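Local coordinates for HRDC domain-containing protein (Bifidobacterium adolescentis ATCC 15703, PDB 3CYM) that is of unknown function but probably binds nucleic acid and acts as a 3'-5' exonuclease, at residues A[126-131]-A[181-186]; A[137-140]-A[146-149]; A[363-368]-A[400-405]. One frame throughout, in Å; residues are numbered along the deposited sequence.

Contact 1: A[126-131]-A[181-186]; sequences RLLGLK and TKMRAE
L128 extends its isobutyl group from the C-terminal end of helix 121-127 to the flank of helix 176-190, where it meets M183 and E186, roughly one helical turn apart. The closest approach is between two aliphatic carbons, L128 CG and E186 CG, at 3.9 Å. L128 CD2 lies 4.1 Å from M183 CE, while L128 CD1 stands at the same distance, 4.1 Å, from E186 CG. All three side-chain carbons of the leucine beyond CB are therefore used.

The enclosed side is that of M183, which is buried and packed also on A124 and A125 of helix 121-127 and on F119 of strand 117-120. Its chain runs straight through chi2 and turns only at chi3 (78°), which swings CE toward the leucine. F142 of helix 135-143 abuts L128.

On the looser, solvent-facing side stands E186, partly exposed, which offers methylene rather than charge. With CG anti to the backbone N (chi1 -171°), the bend at chi2 (57°) turns the carboxylate away from the leucine, its polar partners being a weak bond to Q190 and a long ion pair to R189. Cut back to an alanine, L128 would probably leave M183 CE and E186 CG without their apolar partner and open a gap between the two helices.

Immediately after L128 the helix is closed by a Schellman motif at G129, the first residue to leave helical angles, whose positive phi goes with a bond from G129 N to R126 O (2.9 Å). With no hydrogen bond crossing between the segments, the chemistry implies that apolar contact, not directional bonding, joins helix 121-127 to helix 176-190 here.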
loop_
_atom_site.group_PDB
_atom_site.type_symbol
_atom_site.label_atom_id
_atom_site.label_comp_id
_atom_site.label_asym_id
_atom_site.label_seq_id
_atom_site.Cartn_x
_atom_site.Cartn_y
_atom_site.Cartn_z
ATOM N N ARG A 126 -5.211 11.419 11.147
ATOM C CA ARG A 126 -6.533 11.471 10.503
ATOM C C ARG A 126 -7.648 11.666 11.521
ATOM O O ARG A 126 -8.527 12.512 11.358
ATOM C CB ARG A 126 -6.831 10.160 9.763
ATOM C CG ARG A 126 -5.776 9.666 8.816
ATOM C CD ARG A 126 -5.853 10.353 7.495
ATOM N NE ARG A 126 -6.906 9.851 6.619
ATOM C CZ ARG A 126 -8.029 10.507 6.337
ATOM N NH1 ARG A 126 -8.924 9.964 5.522
ATOM N NH2 ARG A 126 -8.267 11.696 6.868
ATOM N N LEU A 127 -7.619 10.852 12.580
ATOM C CA LEU A 127 -8.585 10.977 13.691
ATOM C C LEU A 127 -8.550 12.374 14.311
ATOM O O LEU A 127 -9.594 12.937 14.629
ATOM C CB LEU A 127 -8.333 9.925 14.770
ATOM C CG LEU A 127 -8.776 8.480 14.509
ATOM C CD1 LEU A 127 -8.014 7.581 15.447
ATOM C CD2 LEU A 127 -10.270 8.298 14.707
ATOM N N LEU A 128 -7.342 12.921 14.445
ATOM C CA LEU A 128 -7.095 14.287 14.918
ATOM C C LEU A 128 -7.573 15.365 13.946
ATOM O O LEU A 128 -7.642 16.542 14.300
ATOM C CB LEU A 128 -5.597 14.476 15.174
ATOM C CG LEU A 128 -5.049 14.489 16.605
ATOM C CD1 LEU A 128 -6.014 13.859 17.595
ATOM C CD2 LEU A 128 -3.691 13.795 16.649
ATOM N N GLY A 129 -7.861 14.967 12.714
ATOM C CA GLY A 129 -8.421 15.876 11.737
ATOM C C GLY A 129 -7.404 16.475 10.793
ATOM O O GLY A 129 -7.739 17.389 10.044
ATOM N N LEU A 130 -6.169 15.969 10.816
ATOM C CA LEU A 130 -5.133 16.454 9.892
ATOM C C LEU A 130 -5.418 16.078 8.449
ATOM O O LEU A 130 -5.349 14.912 8.044
ATOM C CB LEU A 130 -3.713 16.032 10.283
ATOM C CG LEU A 130 -3.006 16.655 11.485
ATOM C CD1 LEU A 130 -1.520 16.684 11.176
ATOM C CD2 LEU A 130 -3.501 18.053 11.810
ATOM N N LYS A 131 -5.743 17.119 7.701
ATOM C CA LYS A 131 -6.114 17.092 6.294
ATOM C C LYS A 131 -5.006 16.652 5.319
ATOM O O LYS A 131 -5.283 16.004 4.307
ATOM C CB LYS A 131 -6.631 18.484 5.939
ATOM C CG LYS A 131 -6.384 19.563 7.041
ATOM C CD LYS A 131 -4.933 20.096 7.089
ATOM C CE LYS A 131 -4.722 21.052 8.258
ATOM N NZ LYS A 131 -4.926 20.410 9.591
ATOM N N THR A 181 4.538 10.420 21.124
ATOM C CA THR A 181 4.402 11.109 22.416
ATOM C C THR A 181 3.458 12.318 22.334
ATOM O O THR A 181 2.476 12.374 23.072
ATOM C CB THR A 181 5.789 11.517 22.994
ATOM O OG1 THR A 181 6.634 10.360 23.067
ATOM C CG2 THR A 181 5.655 12.109 24.386
ATOM N N LYS A 182 3.753 13.250 21.421
ATOM C CA LYS A 182 2.902 14.422 21.151
ATOM C C LYS A 182 1.493 14.047 20.698
ATOM O O LYS A 182 0.522 14.664 21.130
ATOM C CB LYS A 182 3.530 15.324 20.076
ATOM C CG LYS A 182 4.734 16.135 20.528
ATOM C CD LYS A 182 4.341 17.386 21.311
ATOM C CE LYS A 182 5.570 18.190 21.754
ATOM N NZ LYS A 182 6.326 17.517 22.849
ATOM N N MET A 183 1.393 13.047 19.822
ATOM C CA MET A 183 0.108 12.656 19.244
ATOM C C MET A 183 -0.791 11.894 20.226
ATOM O O MET A 183 -2.011 11.989 20.132
ATOM C CB MET A 183 0.296 11.863 17.941
ATOM C CG MET A 183 0.996 12.633 16.799
ATOM S SD MET A 183 1.112 11.651 15.288
ATOM C CE MET A 183 -0.542 11.882 14.763
ATOM N N ARG A 184 -0.189 11.157 21.161
ATOM C CA ARG A 184 -0.930 10.528 22.263
ATOM C C ARG A 184 -1.531 11.567 23.191
ATOM O O ARG A 184 -2.698 11.457 23.573
ATOM C CB ARG A 184 -0.042 9.585 23.079
ATOM C CG ARG A 184 0.018 8.190 22.530
ATOM C CD ARG A 184 0.858 7.267 23.387
ATOM N NE ARG A 184 1.212 6.062 22.634
ATOM C CZ ARG A 184 0.507 4.932 22.634
ATOM N NH1 ARG A 184 -0.589 4.827 23.370
ATOM N NH2 ARG A 184 0.909 3.898 21.904
ATOM N N ALA A 185 -0.725 12.569 23.544
ATOM C CA ALA A 185 -1.156 13.675 24.402
ATOM C C ALA A 185 -2.327 14.429 23.789
ATOM O O ALA A 185 -3.285 14.750 24.486
ATOM C CB ALA A 185 0.014 14.627 24.696
ATOM N N GLU A 186 -2.254 14.674 22.482
ATOM C CA GLU A 186 -3.325 15.328 21.728
ATOM C C GLU A 186 -4.585 14.471 21.549
ATOM O O GLU A 186 -5.702 14.990 21.649
ATOM C CB GLU A 186 -2.799 15.803 20.371
ATOM C CG GLU A 186 -3.760 16.694 19.567
ATOM C CD GLU A 186 -4.197 17.958 20.309
ATOM O OE1 GLU A 186 -5.384 18.335 20.190
ATOM O OE2 GLU A 186 -3.364 18.576 21.005
#

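Contact 2: A[137-140]-A[146-149]; sequences AVTE and TLAK
E140 and T146 join the two arms of a tight helix-to-strand connection in the exonuclease domain, which belongs to the RNase H-like clan: helix 135-143 turns back almost at once into the short strand 145-146. The CA atoms of these two residues are 5.5 Å apart, the closest pair between the segments.

The side chain of E140 is extended, with CG anti to the backbone N (chi1 -164°) and the chain running on straight to its carboxylate, so that it lies alongside T146 and points the same way. T146 places OG1 beside its own backbone N and anti to the carbonyl carbon (chi1 -60°), and from there the hydroxyl donates to the carboxylate. Its methyl, CG2, is about 4.1 Å from the same oxygen, E140 OE2. T146 also makes backbone bonds to K8 and L10, pairing its strand with strand 8-9, and P7 touches both E140 and T146.

Deeper in, T139 and L147 cross at about a right angle. T139 was deposited in two conformers; in the one described, and so with less certainty, the methyl CG2 sits between backbone N and carbonyl carbon and approaches L147 CD1 at 3.7 Å, while T139 OG1 is left to make a weak bond to L145 O. The L147 side chain also packs on L135, and lies about 9 Å from a bound sodium ion.

Two residues further on, K149 forms a salt bridge with D172, a residue of the sodium site, and hydrogen-bonds Y168, which places this loop next to the metal centre. T146 OG1 donates to E140 OE2 over 3.0 Å, arriving from above the carboxylate plane, 50° out of it.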
loop_
_atom_site.group_PDB
_atom_site.type_symbol
_atom_site.label_atom_id
_atom_site.label_comp_id
_atom_site.label_asym_id
_atom_site.label_seq_id
_atom_site.Cartn_x
_atom_site.Cartn_y
_atom_site.Cartn_z
ATOM N N ALA A 137 4.222 16.353 6.561
ATOM C CA ALA A 137 3.183 17.285 7.039
ATOM C C ALA A 137 2.831 17.085 8.519
ATOM O O ALA A 137 2.581 18.056 9.241
ATOM C CB ALA A 137 1.932 17.179 6.173
ATOM N N VAL A 138 2.836 15.822 8.952
ATOM C CA VAL A 138 2.569 15.422 10.336
ATOM C C VAL A 138 3.697 15.808 11.303
ATOM O O VAL A 138 3.424 16.321 12.393
ATOM C CB VAL A 138 2.220 13.892 10.434
ATOM C CG1 VAL A 138 2.229 13.380 11.877
ATOM C CG2 VAL A 138 0.868 13.618 9.799
ATOM N N THR A 139 4.954 15.567 10.930
ATOM C CA THR A 139 6.062 15.960 11.816
ATOM C C THR A 139 6.273 17.477 11.882
ATOM O O THR A 139 6.744 17.984 12.896
ATOM C CB THR A 139 7.409 15.212 11.552
ATOM O OG1 THR A 139 8.478 15.924 12.185
ATOM C CG2 THR A 139 7.721 15.121 10.099
ATOM N N GLU A 140 5.914 18.192 10.819
ATOM C CA GLU A 140 5.980 19.661 10.842
ATOM C C GLU A 140 4.895 20.248 11.748
ATOM O O GLU A 140 5.140 21.215 12.478
ATOM C CB GLU A 140 5.873 20.243 9.430
ATOM C CG GLU A 140 6.316 21.696 9.347
ATOM C CD GLU A 140 6.309 22.262 7.934
ATOM O OE1 GLU A 140 5.513 23.191 7.671
ATOM O OE2 GLU A 140 7.106 21.797 7.091
ATOM N N THR A 146 10.956 19.921 9.560
ATOM C CA THR A 146 10.734 19.639 8.144
ATOM C C THR A 146 11.660 18.514 7.671
ATOM O O THR A 146 12.867 18.553 7.908
ATOM C CB THR A 146 10.965 20.924 7.281
ATOM O OG1 THR A 146 10.053 21.953 7.691
ATOM C CG2 THR A 146 10.771 20.653 5.784
ATOM N N LEU A 147 11.081 17.504 7.028
ATOM C CA LEU A 147 11.850 16.477 6.337
ATOM C C LEU A 147 11.700 16.708 4.834
ATOM O O LEU A 147 10.577 16.754 4.323
ATOM C CB LEU A 147 11.350 15.074 6.715
ATOM C CG LEU A 147 11.241 14.680 8.197
ATOM C CD1 LEU A 147 10.486 13.365 8.356
ATOM C CD2 LEU A 147 12.613 14.593 8.876
ATOM N N ALA A 148 12.822 16.888 4.135
ATOM C CA ALA A 148 12.806 17.024 2.673
ATOM C C ALA A 148 12.797 15.636 2.054
ATOM O O ALA A 148 13.845 15.014 1.904
ATOM C CB ALA A 148 14.011 17.818 2.194
ATOM N N LYS A 149 11.612 15.147 1.703
ATOM C CA LYS A 149 11.440 13.746 1.301
ATOM C C LYS A 149 11.892 13.506 -0.146
ATOM O O LYS A 149 11.074 13.406 -1.067
ATOM C CB LYS A 149 9.994 13.307 1.542
ATOM C CG LYS A 149 9.568 13.378 3.017
ATOM C CD LYS A 149 9.817 12.066 3.748
ATOM C CE LYS A 149 8.642 11.106 3.561
ATOM N NZ LYS A 149 9.056 9.675 3.613
#

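Contact 3: A[363-368]-A[400-405]; sequences LQVLNR and DEPRKR
V365 overlaps the pyrrolidine ring of P402 with both of its methyl groups. V365 CG1 lies 3.9 Å from P402 CB, and V365 CG2 is 4.1 Å from P402 CG. The pair fastens helix 360-380 to the loop between helices 390-397 and 407-414, within the all-helical, HRDC-like C-terminal domain. Having CG1 anti to the backbone N (chi1 174°) turns the two methyls outward, onto the ring. I432 of helix 418-433 touches both V365 and P402, which extends the apolar patch, and both residues are buried.

P402 opens a short 3-10 segment, 402-404, whose start is marked by K404 N bonding to E401 O at 3.3 Å; in one of the two deposited conformers of K404, a salt bridge from NZ to E401 OE2 joins the same two residues.

At the outer end two arginines come together, R368 bent at chi3 and R403 extended, their side chains crossing at about a right angle. Both are held by backbone carbonyls near the end of helix 418-433: R368 by A431 O and I432 O, R403 by E433 O. Those oxygens probably ease the closeness of the two like charges. V365 CA lies 4.3 Å above the R368 guanidinium plane, over its centre, and R368 NH2 stands 3.5 Å from R403 NH2, with the two planes 51° apart.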
loop_
_atom_site.group_PDB
_atom_site.type_symbol
_atom_site.label_atom_id
_atom_site.label_comp_id
_atom_site.label_asym_id
_atom_site.label_seq_id
_atom_site.Cartn_x
_atom_site.Cartn_y
_atom_site.Cartn_z
ATOM N N LEU A 363 -31.156 5.833 -3.136
ATOM C CA LEU A 363 -30.282 7.004 -2.987
ATOM C C LEU A 363 -30.808 8.054 -1.998
ATOM O O LEU A 363 -30.017 8.664 -1.266
ATOM C CB LEU A 363 -29.966 7.650 -4.344
ATOM C CG LEU A 363 -28.936 8.799 -4.323
ATOM C CD1 LEU A 363 -27.526 8.333 -3.955
ATOM C CD2 LEU A 363 -28.922 9.563 -5.632
ATOM N N GLN A 364 -32.125 8.261 -1.990
ATOM C CA GLN A 364 -32.771 9.155 -1.026
ATOM C C GLN A 364 -32.478 8.755 0.416
ATOM O O GLN A 364 -32.192 9.610 1.264
ATOM C CB GLN A 364 -34.282 9.197 -1.256
ATOM C CG GLN A 364 -34.784 10.534 -1.754
ATOM C CD GLN A 364 -34.596 10.743 -3.244
ATOM O OE1 GLN A 364 -34.368 11.865 -3.692
ATOM N NE2 GLN A 364 -34.703 9.669 -4.021
ATOM N N VAL A 365 -32.546 7.450 0.679
ATOM C CA VAL A 365 -32.215 6.874 1.987
ATOM C C VAL A 365 -30.724 7.050 2.307
ATOM O O VAL A 365 -30.369 7.454 3.420
ATOM C CB VAL A 365 -32.615 5.377 2.053
ATOM C CG1 VAL A 365 -32.133 4.716 3.359
ATOM C CG2 VAL A 365 -34.121 5.239 1.903
ATOM N N LEU A 366 -29.870 6.757 1.322
ATOM C CA LEU A 366 -28.417 6.917 1.451
ATOM C C LEU A 366 -28.007 8.354 1.746
ATOM O O LEU A 366 -27.146 8.584 2.594
ATOM C CB LEU A 366 -27.691 6.403 0.205
ATOM C CG LEU A 366 -26.160 6.500 0.120
ATOM C CD1 LEU A 366 -25.428 5.618 1.138
ATOM C CD2 LEU A 366 -25.696 6.189 -1.284
ATOM N N ASN A 367 -28.626 9.310 1.055
ATOM C CA ASN A 367 -28.317 10.721 1.258
ATOM C C ASN A 367 -28.701 11.222 2.651
ATOM O O ASN A 367 -27.973 12.024 3.232
ATOM C CB ASN A 367 -28.921 11.591 0.150
ATOM C CG ASN A 367 -28.187 11.447 -1.172
ATOM O OD1 ASN A 367 -27.073 10.920 -1.230
ATOM N ND2 ASN A 367 -28.811 11.914 -2.244
ATOM N N ARG A 368 -29.823 10.726 3.183
ATOM C CA ARG A 368 -30.183 10.936 4.593
ATOM C C ARG A 368 -29.136 10.337 5.548
ATOM O O ARG A 368 -28.765 10.967 6.532
ATOM C CB ARG A 368 -31.580 10.380 4.914
ATOM C CG ARG A 368 -32.737 11.121 4.231
ATOM C CD ARG A 368 -34.058 10.979 4.989
ATOM N NE ARG A 368 -34.430 9.584 5.234
ATOM C CZ ARG A 368 -35.213 8.853 4.438
ATOM N NH1 ARG A 368 -35.719 9.369 3.327
ATOM N NH2 ARG A 368 -35.490 7.596 4.753
ATOM N N ASP A 400 -34.012 -2.560 -0.909
ATOM C CA ASP A 400 -35.336 -1.959 -1.020
ATOM C C ASP A 400 -36.108 -2.070 0.300
ATOM O O ASP A 400 -37.276 -1.671 0.394
ATOM C CB ASP A 400 -36.104 -2.586 -2.184
ATOM C CG ASP A 400 -35.508 -2.220 -3.534
ATOM O OD1 ASP A 400 -35.499 -3.089 -4.430
ATOM O OD2 ASP A 400 -35.032 -1.071 -3.703
ATOM N N GLU A 401 -35.432 -2.601 1.320
ATOM C CA GLU A 401 -35.990 -2.737 2.661
ATOM C C GLU A 401 -35.010 -2.187 3.719
ATOM O O GLU A 401 -34.550 -2.951 4.578
ATOM C CB GLU A 401 -36.300 -4.214 2.949
ATOM C CG GLU A 401 -37.403 -4.833 2.087
ATOM C CD GLU A 401 -37.264 -6.345 1.938
ATOM O OE1 GLU A 401 -36.146 -6.832 1.660
ATOM O OE2 GLU A 401 -38.279 -7.054 2.091
ATOM N N PRO A 402 -34.696 -0.864 3.676
ATOM C CA PRO A 402 -33.649 -0.367 4.590
ATOM C C PRO A 402 -34.095 -0.284 6.046
ATOM O O PRO A 402 -33.258 -0.296 6.944
ATOM C CB PRO A 402 -33.337 1.034 4.049
ATOM C CG PRO A 402 -34.593 1.472 3.397
ATOM C CD PRO A 402 -35.253 0.226 2.847
ATOM N N ARG A 403 -35.403 -0.225 6.274
ATOM C CA ARG A 403 -35.940 -0.139 7.623
ATOM C C ARG A 403 -35.881 -1.466 8.371
ATOM O O ARG A 403 -36.083 -1.491 9.584
ATOM C CB ARG A 403 -37.360 0.420 7.602
ATOM C CG ARG A 403 -37.388 1.912 7.425
ATOM C CD ARG A 403 -38.750 2.414 7.002
ATOM N NE ARG A 403 -38.721 3.865 6.809
ATOM C CZ ARG A 403 -38.405 4.469 5.663
ATOM N NH1 ARG A 403 -38.090 3.763 4.579
ATOM N NH2 ARG A 403 -38.405 5.793 5.601
ATOM N N LYS A 404 -35.603 -2.552 7.646
ATOM C CA LYS A 404 -35.480 -3.888 8.228
ATOM C C LYS A 404 -34.035 -4.233 8.596
ATOM O O LYS A 404 -33.751 -5.349 9.059
ATOM C CB LYS A 404 -36.052 -4.950 7.280
ATOM C CG LYS A 404 -37.578 -5.007 7.261
ATOM C CD LYS A 404 -38.091 -6.407 6.942
ATOM C CE LYS A 404 -38.187 -6.655 5.448
ATOM N NZ LYS A 404 -39.419 -6.065 4.845
ATOM N N ARG A 405 -33.125 -3.281 8.384
ATOM C CA ARG A 405 -31.719 -3.453 8.746
ATOM C C ARG A 405 -31.541 -3.361 10.255
ATOM O O ARG A 405 -32.123 -2.487 10.910
ATOM C CB ARG A 405 -30.845 -2.374 8.101
ATOM C CG ARG A 405 -30.732 -2.414 6.596
ATOM C CD ARG A 405 -29.991 -3.635 6.114
ATOM N NE ARG A 405 -29.148 -3.304 4.969
ATOM C CZ ARG A 405 -28.764 -4.163 4.032
ATOM N NH1 ARG A 405 -29.148 -5.434 4.082
ATOM N NH2 ARG A 405 -27.985 -3.746 3.046
#

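How the contacts relate
Contacts 1 and 2 lie in the exonuclease domain on the same side of the chain's centre and share a neighbourhood: V138 of helix 135-143 bridges them, its CG1 4.0 Å from M183 SD and its CG2 4.1 Å from L130 CD1. Contact 3, in the C-terminal domain, touches neither; its nearest atoms are about 18 Å from contact 1 and 29 Å from contact 2. All three are partly buried. Contact 1 is purely apolar across its segments, while contacts 2 and 3 add a polar or charged pair beside an apolar one: contact 2 a threonine-to-carboxylate bond, contact 3 two arginines brought together at about a right angle at its more exposed end.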